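PDB 6DRS: dihydrofolate reductase, putative from Aspergillus flavus, which probably catalyses the NADPH-dependent reduction of dihydrofolate to tetrahydrofolate, and is held here with an antifolate inhibitor and NADP. Local coordinates for residues Glu160-Ala165 with Thr197-Asp202. Residues are numbered along the deposited sequence; the frame is centred on the assembly and turned at random.
With NAP (NADP nicotinamide-adenine-dinucleotide phosphate), chain H.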
loop_
_atom_site.group_PDB
_atom_site.type_symbol
_atom_site.label_atom_id
_atom_site.label_comp_id
_atom_site.label_asym_id
_atom_site.label_seq_id
_atom_site.Cartn_x
_atom_site.Cartn_y
_atom_site.Cartn_z
ATOM N N GLU A 160 -4.339 -10.005 6.665
ATOM C CA GLU A 160 -4.132 -11.432 6.261
ATOM C C GLU A 160 -3.023 -11.535 5.205
ATOM O O GLU A 160 -2.150 -12.388 5.307
ATOM C CB GLU A 160 -5.417 -12.081 5.742
ATOM C CG GLU A 160 -6.508 -12.210 6.798
ATOM C CD GLU A 160 -7.783 -12.902 6.318
ATOM O OE1 GLU A 160 -8.898 -12.554 6.813
ATOM O OE2 GLU A 160 -7.672 -13.779 5.438
ATOM N N ILE A 161 -3.083 -10.669 4.196
ATOM C CA ILE A 161 -2.060 -10.616 3.140
ATOM C C ILE A 161 -0.694 -10.241 3.741
ATOM O O ILE A 161 0.310 -10.879 3.386
ATOM C CB ILE A 161 -2.505 -9.687 1.984
ATOM C CG1 ILE A 161 -3.290 -10.440 0.910
ATOM C CG2 ILE A 161 -1.319 -8.978 1.357
ATOM C CD1 ILE A 161 -4.238 -11.502 1.428
ATOM N N TYR A 162 -0.635 -9.248 4.645
ATOM C CA TYR A 162 0.655 -8.862 5.266
ATOM C C TYR A 162 1.247 -10.065 6.016
ATOM O O TYR A 162 2.462 -10.325 5.941
ATOM C CB TYR A 162 0.491 -7.754 6.305
ATOM C CG TYR A 162 0.210 -6.365 5.790
ATOM C CD1 TYR A 162 0.918 -5.813 4.732
ATOM C CD2 TYR A 162 -0.771 -5.596 6.382
ATOM C CE1 TYR A 162 0.661 -4.532 4.280
ATOM C CE2 TYR A 162 -1.055 -4.315 5.936
ATOM C CZ TYR A 162 -0.321 -3.772 4.897
ATOM O OH TYR A 162 -0.635 -2.519 4.472
ATOM N N ALA A 163 0.379 -10.764 6.749
ATOM C CA ALA A 163 0.790 -11.932 7.500
ATOM C C ALA A 163 1.412 -12.941 6.536
ATOM O O ALA A 163 2.483 -13.480 6.828
ATOM C CB ALA A 163 -0.376 -12.506 8.267
ATOM N N THR A 164 0.771 -13.157 5.389
ATOM C CA THR A 164 1.309 -14.081 4.376
ATOM C C THR A 164 2.653 -13.575 3.829
ATOM O O THR A 164 3.616 -14.356 3.735
ATOM C CB THR A 164 0.341 -14.318 3.212
ATOM O OG1 THR A 164 -0.916 -14.683 3.777
ATOM C CG2 THR A 164 0.804 -15.445 2.317
ATOM N N ALA A 165 2.736 -12.289 3.485
ATOM C CA ALA A 165 4.037 -11.732 3.026
ATOM C C ALA A 165 5.140 -12.062 4.044
ATOM O O ALA A 165 6.190 -12.585 3.675
ATOM C CB ALA A 165 3.941 -10.252 2.745
ATOM N N THR A 197 -8.676 -4.367 13.213
ATOM C CA THR A 197 -7.631 -5.019 12.389
ATOM C C THR A 197 -6.283 -4.389 12.740
ATOM O O THR A 197 -6.209 -3.177 12.865
ATOM C CB THR A 197 -7.958 -4.886 10.894
ATOM O OG1 THR A 197 -9.355 -5.138 10.733
ATOM C CG2 THR A 197 -7.132 -5.814 10.026
ATOM N N PHE A 198 -5.257 -5.233 12.907
ATOM C CA PHE A 198 -3.933 -4.841 13.391
ATOM C C PHE A 198 -2.868 -5.414 12.452
ATOM O O PHE A 198 -3.052 -6.484 11.847
ATOM C CB PHE A 198 -3.727 -5.321 14.837
ATOM C CG PHE A 198 -4.886 -4.968 15.737
ATOM C CD1 PHE A 198 -5.997 -5.800 15.826
ATOM C CD2 PHE A 198 -4.897 -3.782 16.458
ATOM C CE1 PHE A 198 -7.096 -5.444 16.607
ATOM C CE2 PHE A 198 -5.989 -3.435 17.244
ATOM C CZ PHE A 198 -7.089 -4.263 17.319
ATOM N N PHE A 199 -1.742 -4.712 12.360
ATOM C CA PHE A 199 -0.544 -5.274 11.755
ATOM C C PHE A 199 -0.161 -6.567 12.495
ATOM O O PHE A 199 -0.348 -6.658 13.686
ATOM C CB PHE A 199 0.554 -4.205 11.719
ATOM C CG PHE A 199 1.522 -4.386 10.577
ATOM C CD1 PHE A 199 1.104 -4.249 9.260
ATOM C CD2 PHE A 199 2.844 -4.722 10.815
ATOM C CE1 PHE A 199 1.988 -4.442 8.203
ATOM C CE2 PHE A 199 3.725 -4.921 9.758
ATOM C CZ PHE A 199 3.295 -4.789 8.455
ATOM N N PRO A 200 0.326 -7.580 11.781
ATOM C CA PRO A 200 0.562 -8.914 12.335
ATOM C C PRO A 200 1.797 -9.002 13.252
ATOM O O PRO A 200 1.999 -10.028 13.926
ATOM C CB PRO A 200 0.746 -9.870 11.140
ATOM C CG PRO A 200 0.274 -9.068 9.937
ATOM C CD PRO A 200 0.450 -7.612 10.309
ATOM N N ILE A 201 2.629 -7.968 13.270
ATOM C CA ILE A 201 3.795 -7.886 14.157
ATOM C C ILE A 201 3.774 -6.454 14.677
ATOM O O ILE A 201 3.204 -5.578 14.005
ATOM C CB ILE A 201 5.108 -8.222 13.407
ATOM C CG1 ILE A 201 5.321 -7.320 12.185
ATOM C CG2 ILE A 201 5.150 -9.702 13.026
ATOM C CD1 ILE A 201 6.700 -7.421 11.554
ATOM N N ASP A 202 4.340 -6.219 15.858
ATOM C CA ASP A 202 4.253 -4.892 16.474
ATOM C C ASP A 202 5.514 -4.639 17.301
ATOM O O ASP A 202 6.242 -3.678 17.067
ATOM C CB ASP A 202 3.002 -4.735 17.347
ATOM C CG ASP A 202 2.541 -6.039 17.988
ATOM O OD1 ASP A 202 3.386 -6.722 18.627
ATOM O OD2 ASP A 202 1.343 -6.388 17.821
HETATM P PA NAP H . -7.319 -8.498 3.742
HETATM O O1A NAP H . -7.300 -7.195 2.994
HETATM O O2A NAP H . -6.160 -9.287 4.232
HETATM O O5B NAP H . -8.277 -9.514 2.911
HETATM C C5B NAP H . -8.771 -10.763 3.431
HETATM C C4B NAP H . -9.288 -11.517 2.224
HETATM O O4B NAP H . -8.193 -11.813 1.354
HETATM C C3B NAP H . -9.892 -12.876 2.546
HETATM O O3B NAP H . -11.276 -12.742 2.906
HETATM C C2B NAP H . -9.705 -13.615 1.233
HETATM O O2B NAP H . -10.610 -13.104 0.257
HETATM C C1B NAP H . -8.363 -13.102 0.744
HETATM N N9A NAP H . -7.281 -13.952 1.208
HETATM C C8A NAP H . -6.644 -13.698 2.362
HETATM N N7A NAP H . -5.684 -14.625 2.564
HETATM C C5A NAP H . -5.697 -15.483 1.521
HETATM C C6A NAP H . -4.926 -16.687 1.136
HETATM N N6A NAP H . -3.943 -17.086 1.955
HETATM N N1A NAP H . -5.206 -17.338 -0.014
HETATM C C2A NAP H . -6.195 -16.874 -0.800
HETATM N N3A NAP H . -6.942 -15.776 -0.503
HETATM C C4A NAP H . -6.761 -15.042 0.625
HETATM O O3 NAP H . -8.403 -8.249 4.950
HETATM P PN NAP H . -8.140 -7.804 6.496
HETATM O O1N NAP H . -6.944 -8.449 7.061
HETATM O O2N NAP H . -9.508 -8.016 7.108
HETATM O O5D NAP H . -7.893 -6.231 6.353
HETATM C C5D NAP H . -8.872 -5.393 5.789
HETATM C C4D NAP H . -8.870 -4.208 6.729
HETATM O O4D NAP H . -7.531 -3.721 6.824
HETATM C C3D NAP H . -9.740 -3.046 6.313
HETATM O O3D NAP H . -10.266 -2.459 7.533
HETATM C C2D NAP H . -8.752 -2.121 5.655
HETATM O O2D NAP H . -9.206 -0.792 5.719
HETATM C C1D NAP H . -7.502 -2.332 6.479
HETATM N N1N NAP H . -6.270 -1.978 5.744
HETATM C C2N NAP H . -5.496 -0.989 6.248
HETATM C C3N NAP H . -4.316 -0.571 5.598
HETATM C C7N NAP H . -3.459 0.538 6.205
HETATM O O7N NAP H . -2.369 0.840 5.708
HETATM N N7N NAP H . -3.929 1.175 7.293
HETATM C C4N NAP H . -3.978 -1.183 4.375
HETATM C C5N NAP H . -4.806 -2.194 3.883
HETATM C C6N NAP H . -5.961 -2.572 4.571
HETATM P P2B NAP H . -12.008 -13.840 -0.051
HETATM O O1X NAP H . -12.856 -13.668 1.203
HETATM O O2X NAP H . -12.600 -12.967 -1.139
HETATM O O3X NAP H . -11.494 -15.225 -0.295
#
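Over one face of the Tyr162 ring lies CE1 of Phe199, offset toward the rim, 3.5 Å from Tyr162 CD2. The rings meet obliquely, centroids 4.9 Å apart and planes at 58°. Pro200 CD lies over one face of the Phe199 ring, also near its rim, while Ile201 O sits at its edge, in the plane. The proline ring then meets helix 159-167: its CG is 3.6 Å from Ala163 N and 3.9 Å from Tyr162 CB. With CG anti to the carbonyl carbon (chi1 -73°), the tyrosine ring runs from the helix toward the nicotinamide, where OH comes 3.6 Å from NAP C4N; the same hydroxyl is hydrogen-bonded to Ile10 O and the side chain touches the inhibitor. One turn of helix thus serves two partners, since Glu160 N also donates to NAP O1N (3.1 Å, 150° at the hydrogen), with a weak bond from Ile161 N to NAP O2A. This backbone grip on the pyrophosphate at a helix N-terminus fits the cofactor site of the dihydrofolate reductase fold. No hydrogen bond joins the segments: what holds them is apolar contact of Phe199 and Pro200 with Tyr162 and of Pro200 with Ala163, while the hydroxyl, bonded to Ile10 O, stands beside the nicotinamide.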